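Local coordinates for enhancer of mRNA-decapping protein 3 (Homo sapiens, PDB 2VC8) that binds single-stranded RNA and promotes mRNA decapping, its Sm-like domain, the part described here, being probably required for P-body targeting and DCP1A binding, at residues S34-L39 with E53-A58; L8-S13 with G25-V30; G21-R26 with P42-V47; V12-G17 with G59-L64. One frame throughout, in Å; residues are numbered along the deposited sequence.

All four contacts are antiparallel strand pairings of one small, curled Sm-like sheet. Contacts 2 and 3 share strand 22-31: contact 2 pairs it with strand 11-15, contact 3 with the short strand 42-44. Contact 4 takes strand 11-15 on to strand 63-66, and contact 1 joins strands 36-39 and 53-57. Contacts 1, 2 and 4 each send apolar side chains into a common interior, where Leu39, Val12, Ile14, Ile61 and Phe56 meet. Contact 3 is a surface contact, where a Tyr-His stack and a bridging water add to the backbone bonds. Polar side chains differ likewise: a hydroxyl pair in contact 1, an arginine in contact 2, and an asparagine with waters in contact 4.

Contact 1. Residues S34-L39 with E53-A58; sequences SQTISL and EVTFRA
Ser38 OG and Thr55 OG1 lie 2.7 Å apart in a hydroxyl-hydroxyl hydrogen bond that spans a non-hydrogen-bonded pair of strands 36-39 and 53-57, where the backbones themselves exchange no N-H...O bond. Both oxygens stand opposite their own carbonyl carbons (chi1 -56° and -64°), which turns them toward each other over the outer face of the sheet. On the same face the methyl of Thr55 reaches to Thr36, the next residue of the facing strand on this side, CG2 coming 3.6 Å from CB of Thr36. The hydrogen-bonded pairs alternate with this one. Ile37 N gives to Phe56 O and Phe56 N to Ile37 O, the latter at 2.8 Å and almost straight; Leu39 and Val54 exchange the same two bonds. At the other end, beyond Ile37 and Phe56, Ala58 N points at Gln35 O (2.8 Å), tying in the start of a 3-10 turn whose Asp60 carries the salt bridge to Arg57. The opposite face is apolar. Phe56 CE1 receives Leu39 CD1 at 3.8 Å, the two side chains lying about perpendicular, while the ring edge passes near Ile37 O. The Phe56 ring also meets Tyr23, and Ile14 of strand 11-15 packs on both Leu39 and Phe56, so this face is the interior of the domain. Gln35, with left-handed backbone angles, and Thr36 both face Asp31, forming a G1 bulge where strand 36-39 begins. An antiparallel pair with one polar and one apolar face, followed by a short 3-10 turn, is typical of the Sm fold.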
loop_
_atom_site.group_PDB
_atom_site.type_symbol
_atom_site.label_atom_id
_atom_site.label_comp_id
_atom_site.label_asym_id
_atom_site.label_seq_id
_atom_site.Cartn_x
_atom_site.Cartn_y
_atom_site.Cartn_z
ATOM N N SER A 34 -1.202 -13.370 -6.962
ATOM C CA SER A 34 0.050 -12.726 -7.369
ATOM C C SER A 34 0.818 -12.167 -6.158
ATOM O O SER A 34 1.949 -11.712 -6.289
ATOM C CB SER A 34 -0.226 -11.627 -8.379
ATOM O OG SER A 34 -0.764 -12.177 -9.574
ATOM N N GLN A 35 0.205 -12.187 -4.984
ATOM C CA GLN A 35 0.846 -11.728 -3.774
ATOM C C GLN A 35 1.218 -10.247 -3.882
ATOM O O GLN A 35 2.372 -9.837 -3.654
ATOM C CB GLN A 35 2.057 -12.595 -3.418
ATOM C CG GLN A 35 1.682 -14.048 -3.102
ATOM C CD GLN A 35 2.862 -14.926 -2.643
ATOM O OE1 GLN A 35 3.981 -14.790 -3.111
ATOM N NE2 GLN A 35 2.587 -15.819 -1.719
ATOM N N THR A 36 0.223 -9.433 -4.207
ATOM C CA THR A 36 0.423 -7.987 -4.348
ATOM C C THR A 36 -0.534 -7.199 -3.467
ATOM O O THR A 36 -1.595 -7.650 -3.050
ATOM C CB THR A 36 0.267 -7.531 -5.811
ATOM O OG1 THR A 36 -1.064 -7.712 -6.198
ATOM C CG2 THR A 36 1.169 -8.296 -6.782
ATOM N N ILE A 37 -0.146 -5.969 -3.289
ATOM C CA ILE A 37 -0.930 -5.009 -2.557
ATOM C C ILE A 37 -0.929 -3.667 -3.316
ATOM O O ILE A 37 0.123 -3.230 -3.829
ATOM C CB ILE A 37 -0.396 -4.929 -1.153
ATOM C CG1 ILE A 37 -1.271 -4.043 -0.270
ATOM C CG2 ILE A 37 1.079 -4.518 -1.179
ATOM C CD1 ILE A 37 -0.864 -4.120 1.190
ATOM N N SER A 38 -2.115 -3.090 -3.468
ATOM C CA SER A 38 -2.294 -1.839 -4.263
ATOM C C SER A 38 -2.646 -0.693 -3.381
ATOM O O SER A 38 -3.516 -0.837 -2.481
ATOM C CB SER A 38 -3.400 -2.034 -5.302
ATOM O OG SER A 38 -3.134 -3.170 -6.150
ATOM N N LEU A 39 -2.002 0.448 -3.615
ATOM C CA LEU A 39 -2.295 1.704 -2.921
ATOM C C LEU A 39 -2.926 2.701 -3.876
ATOM O O LEU A 39 -2.515 2.851 -4.999
ATOM C CB LEU A 39 -1.035 2.343 -2.357
ATOM C CG LEU A 39 -0.182 1.499 -1.401
ATOM C CD1 LEU A 39 0.935 2.341 -0.882
ATOM C CD2 LEU A 39 -1.053 0.806 -0.287
ATOM N N GLU A 53 -2.687 4.755 -8.864
ATOM C CA GLU A 53 -2.685 3.439 -8.220
ATOM C C GLU A 53 -1.389 2.806 -8.462
ATOM O O GLU A 53 -0.941 2.744 -9.596
ATOM C CB GLU A 53 -3.731 2.473 -8.732
ATOM C CG GLU A 53 -3.804 1.200 -7.880
ATOM C CD GLU A 53 -4.546 0.037 -8.529
ATOM O OE1 GLU A 53 -5.344 0.272 -9.434
ATOM O OE2 GLU A 53 -4.301 -1.141 -8.154
ATOM N N VAL A 54 -0.753 2.346 -7.394
ATOM C CA VAL A 54 0.537 1.635 -7.536
ATOM C C VAL A 54 0.440 0.301 -6.836
ATOM O O VAL A 54 -0.081 0.256 -5.712
ATOM C CB VAL A 54 1.732 2.463 -6.986
ATOM C CG1 VAL A 54 3.067 1.643 -7.198
ATOM C CG2 VAL A 54 1.858 3.848 -7.645
ATOM N N THR A 55 0.924 -0.743 -7.508
ATOM C CA THR A 55 0.775 -2.091 -7.027
ATOM C C THR A 55 2.172 -2.702 -6.789
ATOM O O THR A 55 3.042 -2.651 -7.676
ATOM C CB THR A 55 -0.040 -2.925 -7.991
ATOM O OG1 THR A 55 -1.388 -2.361 -8.033
ATOM C CG2 THR A 55 -0.068 -4.390 -7.621
ATOM N N PHE A 56 2.342 -3.232 -5.576
ATOM C CA PHE A 56 3.626 -3.729 -5.095
ATOM C C PHE A 56 3.538 -5.211 -4.857
ATOM O O PHE A 56 2.541 -5.678 -4.340
ATOM C CB PHE A 56 3.950 -3.041 -3.760
ATOM C CG PHE A 56 3.929 -1.529 -3.818
ATOM C CD1 PHE A 56 2.752 -0.783 -3.628
ATOM C CD2 PHE A 56 5.066 -0.879 -4.080
ATOM C CE1 PHE A 56 2.787 0.585 -3.701
ATOM C CE2 PHE A 56 5.106 0.524 -4.164
ATOM C CZ PHE A 56 3.965 1.236 -3.948
ATOM N N ARG A 57 4.617 -5.950 -5.141
ATOM C CA ARG A 57 4.683 -7.338 -4.696
ATOM C C ARG A 57 5.049 -7.382 -3.239
ATOM O O ARG A 57 6.019 -6.729 -2.804
ATOM C CB ARG A 57 5.692 -8.110 -5.525
ATOM C CG ARG A 57 5.415 -8.221 -6.994
ATOM C CD ARG A 57 6.428 -9.182 -7.715
ATOM N NE ARG A 57 7.796 -8.680 -7.558
ATOM C CZ ARG A 57 8.910 -9.341 -7.876
ATOM N NH1 ARG A 57 8.876 -10.564 -8.413
ATOM N NH2 ARG A 57 10.072 -8.754 -7.681
ATOM N N ALA A 58 4.369 -8.242 -2.492
ATOM C CA ALA A 58 4.638 -8.358 -1.057
ATOM C C ALA A 58 6.090 -8.734 -0.778
ATOM O O ALA A 58 6.679 -8.252 0.166
ATOM C CB ALA A 58 3.720 -9.393 -0.415
#

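Contact 2. Residues L8-S13 with G25-V30; sequences LGSIVS and GRVSAV
The first beta hairpin of the Sm-like domain joins strands 11-15 and 22-31; at its end away from the turn, Val12 and Gly25 exchange two backbone bonds (Val12 N to Gly25 O, 3.0 Å). The ladder runs on past the strand proper: Val27 N reaches Ser10 O at 2.8 Å, and Gly9 N returns a more bent bond to Val27 O. Arg26 adds a side-chain clasp. Its chain folds back at chi2 (98°) and chi3 (60°), bringing NH1 to Gly9 O at 3.1 Å, with the oxygen at the guanidinium edge and close to its plane. Ile11, in one of its two modelled conformers, lays CG1 over one face of the same group, 3.6 Å from NH1. On the inner side, Val12 CG2 meets Val27 CG2 at 3.7 Å, and the other Val27 methyl, CG1, touches Leu8 CA. Leu8 CD1 reaches farther along, resting 3.4 Å from Ser28 O beside a classic bulge at Ser28 and Ala29 that faces Ser38. Val12 and Val27 both pack against Leu39 of strand 36-39, which pairs with strand 22-31, while strand 63-66 lies along the other edge of strand 11-15.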
loop_
_atom_site.group_PDB
_atom_site.type_symbol
_atom_site.label_atom_id
_atom_site.label_comp_id
_atom_site.label_asym_id
_atom_site.label_seq_id
_atom_site.Cartn_x
_atom_site.Cartn_y
_atom_site.Cartn_z
ATOM N N LEU A 8 -6.806 -4.921 3.327
ATOM C CA LEU A 8 -7.713 -4.110 2.505
ATOM C C LEU A 8 -8.369 -3.003 3.293
ATOM O O LEU A 8 -8.929 -3.264 4.350
ATOM C CB LEU A 8 -8.749 -4.983 1.818
ATOM C CG LEU A 8 -9.696 -4.300 0.818
ATOM C CD1 LEU A 8 -8.970 -3.796 -0.481
ATOM C CD2 LEU A 8 -10.846 -5.214 0.458
ATOM N N GLY A 9 -8.255 -1.766 2.814
ATOM C CA GLY A 9 -8.894 -0.624 3.473
ATOM C C GLY A 9 -8.043 0.066 4.551
ATOM O O GLY A 9 -8.407 1.124 5.077
ATOM N N SER A 10 -6.967 -0.575 4.957
ATOM C CA SER A 10 -6.037 0.092 5.858
ATOM C C SER A 10 -5.339 1.242 5.161
ATOM O O SER A 10 -5.385 1.374 3.918
ATOM C CB SER A 10 -5.020 -0.891 6.379
ATOM O OG SER A 10 -4.264 -1.355 5.299
ATOM N N ILE A 11 -4.730 2.102 5.947
ATOM C CA ILE A 11 -3.761 3.030 5.387
ATOM C C ILE A 11 -2.388 2.583 5.884
ATOM O O ILE A 11 -2.214 2.316 7.048
ATOM C CB ILE A 11 -3.999 4.509 5.815
ATOM C CG1 ILE A 11 -5.474 4.974 5.584
ATOM C CG2 ILE A 11 -3.029 5.455 5.098
ATOM C CD1 ILE A 11 -5.755 6.416 6.035
ATOM N N VAL A 12 -1.463 2.467 4.951
ATOM C CA VAL A 12 -0.156 1.849 5.235
ATOM C C VAL A 12 0.988 2.686 4.692
ATOM O O VAL A 12 0.810 3.501 3.805
ATOM C CB VAL A 12 -0.046 0.406 4.679
ATOM C CG1 VAL A 12 -1.133 -0.463 5.261
ATOM C CG2 VAL A 12 -0.022 0.375 3.169
ATOM N N SER A 13 2.166 2.426 5.220
ATOM C CA SER A 13 3.410 2.896 4.677
ATOM C C SER A 13 4.168 1.626 4.267
ATOM O O SER A 13 4.336 0.755 5.090
ATOM C CB SER A 13 4.194 3.640 5.739
ATOM O OG SER A 13 5.446 4.020 5.236
ATOM N N GLY A 25 -0.295 5.151 1.599
ATOM C CA GLY A 25 -1.618 5.284 1.017
ATOM C C GLY A 25 -2.612 4.313 1.521
ATOM O O GLY A 25 -2.290 3.383 2.252
ATOM N N ARG A 26 -3.846 4.515 1.146
ATOM C CA ARG A 26 -4.864 3.535 1.367
ATOM C C ARG A 26 -4.725 2.274 0.523
ATOM O O ARG A 26 -4.539 2.368 -0.687
ATOM C CB ARG A 26 -6.196 4.238 1.089
ATOM C CG ARG A 26 -7.385 3.301 1.192
ATOM C CD ARG A 26 -8.077 3.354 2.427
ATOM N NE ARG A 26 -8.610 4.688 2.696
ATOM C CZ ARG A 26 -8.990 5.055 3.910
ATOM N NH1 ARG A 26 -8.903 4.220 4.945
ATOM N NH2 ARG A 26 -9.424 6.273 4.115
ATOM N N VAL A 27 -4.880 1.116 1.152
ATOM C CA VAL A 27 -4.859 -0.181 0.472
ATOM C C VAL A 27 -6.199 -0.389 -0.230
ATOM O O VAL A 27 -7.245 -0.586 0.440
ATOM C CB VAL A 27 -4.546 -1.361 1.409
ATOM C CG1 VAL A 27 -4.556 -2.670 0.653
ATOM C CG2 VAL A 27 -3.170 -1.118 2.066
ATOM N N SER A 28 -6.167 -0.270 -1.550
ATOM C CA SER A 28 -7.353 -0.414 -2.377
ATOM C C SER A 28 -7.577 -1.793 -2.883
ATOM O O SER A 28 -8.666 -2.098 -3.354
ATOM C CB SER A 28 -7.271 0.530 -3.563
ATOM O OG SER A 28 -6.048 0.363 -4.267
ATOM N N ALA A 29 -6.526 -2.583 -2.904
ATOM C CA ALA A 29 -6.622 -3.962 -3.397
ATOM C C ALA A 29 -5.557 -4.850 -2.830
ATOM O O ALA A 29 -4.452 -4.379 -2.533
ATOM C CB ALA A 29 -6.656 -4.007 -5.010
ATOM N N VAL A 30 -5.866 -6.150 -2.691
ATOM C CA VAL A 30 -4.877 -7.156 -2.302
ATOM C C VAL A 30 -5.128 -8.368 -3.197
ATOM O O VAL A 30 -6.238 -8.880 -3.239
ATOM C CB VAL A 30 -4.999 -7.595 -0.822
ATOM C CG1 VAL A 30 -4.026 -8.730 -0.478
ATOM C CG2 VAL A 30 -4.814 -6.430 0.129
#

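Contact 3. Residues G21-R26 with P42-V47; sequences GVYQGR and PFHNGV
The imidazole of His44 lies flat over the phenol ring of Tyr23 as an offset stack, centroids 4.2 Å apart and planes 10° from parallel. The overlap is toward the hydroxyl end: His44 ND1 sits over the rim of the tyrosine ring, 3.4 Å from CZ. On the opposite imidazole face, Asn45 ND2 stands over the ring centre, so the histidine is sandwiched. Its rotation is fixed by a bond in its own plane, ND1 donating to Val22 O at 2.7 Å; CG is turned opposite the backbone N (chi1 177°), which carries the ring back across to strand 22-31. The donor approaches that carbonyl from above its plane. Val22 O also accepts a hydrogen bond from a water, 2.9 Å away, which accepts from Asn45 N. Farther along, Gln24 and Phe43 exchange backbone bonds, Gln24 N to Phe43 O at 2.9 Å. Phe56 lies over the opposite face of Tyr23, near CG, linking the stack to the interior. A type I' turn, His44 to Val47, with Asn45 and Gly46 at its corners, closes a two-residue beta hairpin, whose strand 42-44 lies antiparallel beside the first half of the bent strand 22-31 in this divergent Sm fold.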
loop_
_atom_site.group_PDB
_atom_site.type_symbol
_atom_site.label_atom_id
_atom_site.label_comp_id
_atom_site.label_asym_id
_atom_site.label_seq_id
_atom_site.Cartn_x
_atom_site.Cartn_y
_atom_site.Cartn_z
ATOM N N GLY A 21 12.293 3.203 -2.155
ATOM C CA GLY A 21 11.867 3.967 -0.983
ATOM C C GLY A 21 10.433 3.647 -0.538
ATOM O O GLY A 21 9.959 2.516 -0.664
ATOM N N VAL A 22 9.787 4.662 0.056
ATOM C CA VAL A 22 8.639 4.453 0.895
ATOM C C VAL A 22 7.427 5.082 0.223
ATOM O O VAL A 22 7.498 6.223 -0.322
ATOM C CB VAL A 22 8.860 5.043 2.280
ATOM C CG1 VAL A 22 7.641 4.925 3.166
ATOM C CG2 VAL A 22 10.055 4.334 2.930
ATOM N N TYR A 23 6.312 4.361 0.216
ATOM C CA TYR A 23 5.027 4.812 -0.337
ATOM C C TYR A 23 3.984 4.716 0.741
ATOM O O TYR A 23 3.954 3.699 1.464
ATOM C CB TYR A 23 4.648 3.960 -1.558
ATOM C CG TYR A 23 5.646 4.101 -2.663
ATOM C CD1 TYR A 23 6.841 3.401 -2.605
ATOM C CD2 TYR A 23 5.457 4.986 -3.697
ATOM C CE1 TYR A 23 7.835 3.538 -3.524
ATOM C CE2 TYR A 23 6.484 5.124 -4.695
ATOM C CZ TYR A 23 7.650 4.422 -4.522
ATOM O OH TYR A 23 8.625 4.587 -5.463
ATOM N N GLN A 24 3.125 5.723 0.844
ATOM C CA GLN A 24 2.080 5.682 1.835
ATOM C C GLN A 24 0.711 5.891 1.168
ATOM O O GLN A 24 0.590 6.674 0.243
ATOM C CB GLN A 24 2.261 6.752 2.911
ATOM C CG GLN A 24 3.652 6.771 3.500
ATOM C CD GLN A 24 3.755 7.525 4.804
ATOM O OE1 GLN A 24 3.058 8.505 5.018
ATOM N NE2 GLN A 24 4.663 7.090 5.662
ATOM N N GLY A 25 -0.295 5.151 1.599
ATOM C CA GLY A 25 -1.618 5.284 1.017
ATOM C C GLY A 25 -2.612 4.313 1.521
ATOM O O GLY A 25 -2.290 3.383 2.252
ATOM N N ARG A 26 -3.846 4.515 1.146
ATOM C CA ARG A 26 -4.864 3.535 1.367
ATOM C C ARG A 26 -4.725 2.274 0.523
ATOM O O ARG A 26 -4.539 2.368 -0.687
ATOM C CB ARG A 26 -6.196 4.238 1.089
ATOM C CG ARG A 26 -7.385 3.301 1.192
ATOM C CD ARG A 26 -8.077 3.354 2.427
ATOM N NE ARG A 26 -8.610 4.688 2.696
ATOM C CZ ARG A 26 -8.990 5.055 3.910
ATOM N NH1 ARG A 26 -8.903 4.220 4.945
ATOM N NH2 ARG A 26 -9.424 6.273 4.115
ATOM N N PRO A 42 -1.135 7.160 -3.759
ATOM C CA PRO A 42 -0.096 7.138 -2.780
ATOM C C PRO A 42 0.794 8.360 -2.819
ATOM O O PRO A 42 0.853 9.076 -3.818
ATOM C CB PRO A 42 0.745 5.914 -3.177
ATOM C CG PRO A 42 0.514 5.794 -4.575
ATOM C CD PRO A 42 -0.894 6.252 -4.883
ATOM N N PHE A 43 1.439 8.605 -1.697
ATOM C CA PHE A 43 2.483 9.589 -1.490
ATOM C C PHE A 43 3.838 8.863 -1.452
ATOM O O PHE A 43 3.955 7.740 -0.995
ATOM C CB PHE A 43 2.293 10.307 -0.146
ATOM C CG PHE A 43 1.565 11.623 -0.235
ATOM C CD1 PHE A 43 0.300 11.643 -0.698
ATOM C CD2 PHE A 43 2.152 12.800 0.192
ATOM C CE1 PHE A 43 -0.407 12.880 -0.834
ATOM C CE2 PHE A 43 1.443 14.017 0.098
ATOM C CZ PHE A 43 0.180 14.025 -0.413
ATOM N N HIS A 44 4.832 9.591 -1.884
ATOM C CA HIS A 44 6.200 9.218 -1.910
ATOM C C HIS A 44 7.035 10.515 -1.763
ATOM O O HIS A 44 6.767 11.499 -2.461
ATOM C CB HIS A 44 6.475 8.519 -3.263
ATOM C CG HIS A 44 7.901 8.123 -3.451
ATOM N ND1 HIS A 44 8.496 7.140 -2.683
ATOM C CD2 HIS A 44 8.849 8.557 -4.312
ATOM C CE1 HIS A 44 9.758 6.995 -3.061
ATOM N NE2 HIS A 44 9.989 7.833 -4.053
ATOM N N ASN A 45 7.960 10.546 -0.808
ATOM C CA ASN A 45 8.864 11.694 -0.525
ATOM C C ASN A 45 8.020 12.947 -0.172
ATOM O O ASN A 45 8.389 14.050 -0.562
ATOM C CB ASN A 45 9.801 11.954 -1.732
ATOM C CG ASN A 45 10.667 10.737 -2.075
ATOM O OD1 ASN A 45 11.266 10.639 -3.178
ATOM N ND2 ASN A 45 10.706 9.787 -1.150
ATOM N N GLY A 46 6.876 12.763 0.517
ATOM C CA GLY A 46 6.031 13.892 0.943
ATOM C C GLY A 46 5.227 14.501 -0.155
ATOM O O GLY A 46 4.573 15.545 0.057
ATOM N N VAL A 47 5.208 13.884 -1.351
ATOM C CA VAL A 47 4.336 14.387 -2.385
ATOM C C VAL A 47 3.543 13.262 -3.009
ATOM O O VAL A 47 3.939 12.089 -2.997
ATOM C CB VAL A 47 5.127 15.139 -3.455
ATOM C CG1 VAL A 47 6.080 16.187 -2.808
ATOM C CG2 VAL A 47 5.891 14.205 -4.282
HETATM O O HOH W 1 8.546 8.580 0.993
#

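Contact 4. Residues V12-G17 with G59-L64; sequences VSINCG and GDITEL
Asn15 N points almost straight at Glu63 O (3.0 Å), one of the bonds that pair strands 11-15 and 63-66 and bring the first and last strands of the sheet together, as in the closed Sm fold. A second backbone bond runs from Thr62 N to Asn15 O at 2.8 Å; the threonine hydroxyl reaches the same carbonyl, so Thr62 meets that oxygen with one firm and one weak bond. On the other side of the Asn15-Glu63 bond, Ile14 and Leu64 form a non-hydrogen-bonded pair whose side chains turn inward. Among apolar contacts, Ile14 CG2 presses on Ile61 CG1 and CD1; the closest approach is doubtful, since Ile14 has two modelled conformers. Leu64 CD2 meets Val12 CG1 at 4.0 Å, and Ile37 of strand 36-39 packs on both isoleucines. Water forms the third group, on the outer face. One molecule is hydrogen-bonded to Ser13 OG and donates to Glu63 O over 3.3 Å; Gln24 also bonds that hydroxyl. A second accepts from Asn15 ND2 and donates to Glu63 OE1 at 2.8 Å, joining the two side chains without direct contact between their polar ends. Lastly, the asparagine shapes its own chain: with CG opposite the backbone N (chi1 -166°), its OD1 accepts from Gly17 N at 2.9 Å, an Asx turn that ends the strand.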
loop_
_atom_site.group_PDB
_atom_site.type_symbol
_atom_site.label_atom_id
_atom_site.label_comp_id
_atom_site.label_asym_id
_atom_site.label_seq_id
_atom_site.Cartn_x
_atom_site.Cartn_y
_atom_site.Cartn_z
ATOM N N VAL A 12 -1.463 2.467 4.951
ATOM C CA VAL A 12 -0.156 1.849 5.235
ATOM C C VAL A 12 0.988 2.686 4.692
ATOM O O VAL A 12 0.810 3.501 3.805
ATOM C CB VAL A 12 -0.046 0.406 4.679
ATOM C CG1 VAL A 12 -1.133 -0.463 5.261
ATOM C CG2 VAL A 12 -0.022 0.375 3.169
ATOM N N SER A 13 2.166 2.426 5.220
ATOM C CA SER A 13 3.410 2.896 4.677
ATOM C C SER A 13 4.168 1.626 4.267
ATOM O O SER A 13 4.336 0.755 5.090
ATOM C CB SER A 13 4.194 3.640 5.739
ATOM O OG SER A 13 5.446 4.020 5.236
ATOM N N ILE A 14 4.547 1.456 2.986
ATOM C CA ILE A 14 5.230 0.261 2.411
ATOM C C ILE A 14 6.671 0.718 2.008
ATOM O O ILE A 14 6.783 1.566 1.123
ATOM C CB ILE A 14 4.467 -0.200 1.146
ATOM C CG1 ILE A 14 3.110 -0.829 1.508
ATOM C CG2 ILE A 14 5.254 -1.236 0.303
ATOM C CD1 ILE A 14 2.298 -1.212 0.291
ATOM N N ASN A 15 7.740 0.186 2.653
ATOM C CA ASN A 15 9.120 0.440 2.303
ATOM C C ASN A 15 9.534 -0.627 1.322
ATOM O O ASN A 15 9.439 -1.788 1.632
ATOM C CB ASN A 15 9.982 0.373 3.547
ATOM C CG ASN A 15 11.349 0.935 3.337
ATOM O OD1 ASN A 15 11.893 0.926 2.220
ATOM N ND2 ASN A 15 11.936 1.410 4.427
ATOM N N CYS A 16 9.982 -0.226 0.150
ATOM C CA CYS A 16 10.374 -1.188 -0.863
ATOM C C CYS A 16 11.882 -1.293 -0.992
ATOM O O CYS A 16 12.405 -1.929 -1.941
ATOM C CB CYS A 16 9.682 -0.859 -2.173
ATOM S SG CYS A 16 8.139 -1.751 -2.346
ATOM N N GLY A 17 12.590 -0.760 -0.020
ATOM C CA GLY A 17 14.063 -0.915 0.004
ATOM C C GLY A 17 14.752 0.295 -0.581
ATOM O O GLY A 17 14.105 1.234 -1.046
ATOM N N GLY A 59 6.659 -9.500 -1.689
ATOM C CA GLY A 59 8.033 -9.941 -1.595
ATOM C C GLY A 59 9.070 -8.891 -1.782
ATOM O O GLY A 59 10.275 -9.120 -1.498
ATOM N N ASP A 60 8.650 -7.716 -2.256
ATOM C CA ASP A 60 9.529 -6.570 -2.372
ATOM C C ASP A 60 9.495 -5.611 -1.195
ATOM O O ASP A 60 10.215 -4.621 -1.204
ATOM C CB ASP A 60 9.333 -5.871 -3.683
ATOM C CG ASP A 60 9.667 -6.748 -4.858
ATOM O OD1 ASP A 60 10.527 -7.616 -4.708
ATOM O OD2 ASP A 60 9.090 -6.583 -5.903
ATOM N N ILE A 61 8.595 -5.845 -0.242
ATOM C CA ILE A 61 8.395 -4.925 0.864
ATOM C C ILE A 61 9.311 -5.317 2.001
ATOM O O ILE A 61 9.268 -6.443 2.452
ATOM C CB ILE A 61 6.907 -4.963 1.273
ATOM C CG1 ILE A 61 5.987 -4.522 0.105
ATOM C CG2 ILE A 61 6.710 -4.088 2.444
ATOM C CD1 ILE A 61 4.468 -4.690 0.374
ATOM N N THR A 62 10.071 -4.360 2.501
ATOM C CA THR A 62 10.928 -4.606 3.641
ATOM C C THR A 62 10.306 -4.286 4.966
ATOM O O THR A 62 10.599 -4.884 5.987
ATOM C CB THR A 62 12.257 -3.842 3.502
ATOM O OG1 THR A 62 12.033 -2.420 3.577
ATOM C CG2 THR A 62 12.995 -4.193 2.197
ATOM N N GLU A 63 9.305 -3.388 4.980
ATOM C CA GLU A 63 8.550 -3.015 6.178
ATOM C C GLU A 63 7.198 -2.512 5.778
ATOM O O GLU A 63 7.076 -1.659 4.874
ATOM C CB GLU A 63 9.215 -1.944 7.024
ATOM C CG GLU A 63 8.448 -1.577 8.350
ATOM C CD GLU A 63 9.055 -0.456 9.146
ATOM O OE1 GLU A 63 10.034 0.182 8.656
ATOM O OE2 GLU A 63 8.537 -0.178 10.275
ATOM N N LEU A 64 6.174 -2.960 6.484
ATOM C CA LEU A 64 4.810 -2.446 6.268
ATOM C C LEU A 64 4.412 -1.828 7.606
ATOM O O LEU A 64 4.401 -2.494 8.625
ATOM C CB LEU A 64 3.859 -3.565 5.873
ATOM C CG LEU A 64 2.383 -3.157 5.555
ATOM C CD1 LEU A 64 1.795 -4.181 4.589
ATOM C CD2 LEU A 64 1.534 -2.999 6.814
HETATM O O HOH W 2 7.063 1.524 5.723
HETATM O O HOH W 3 9.672 1.992 6.574
#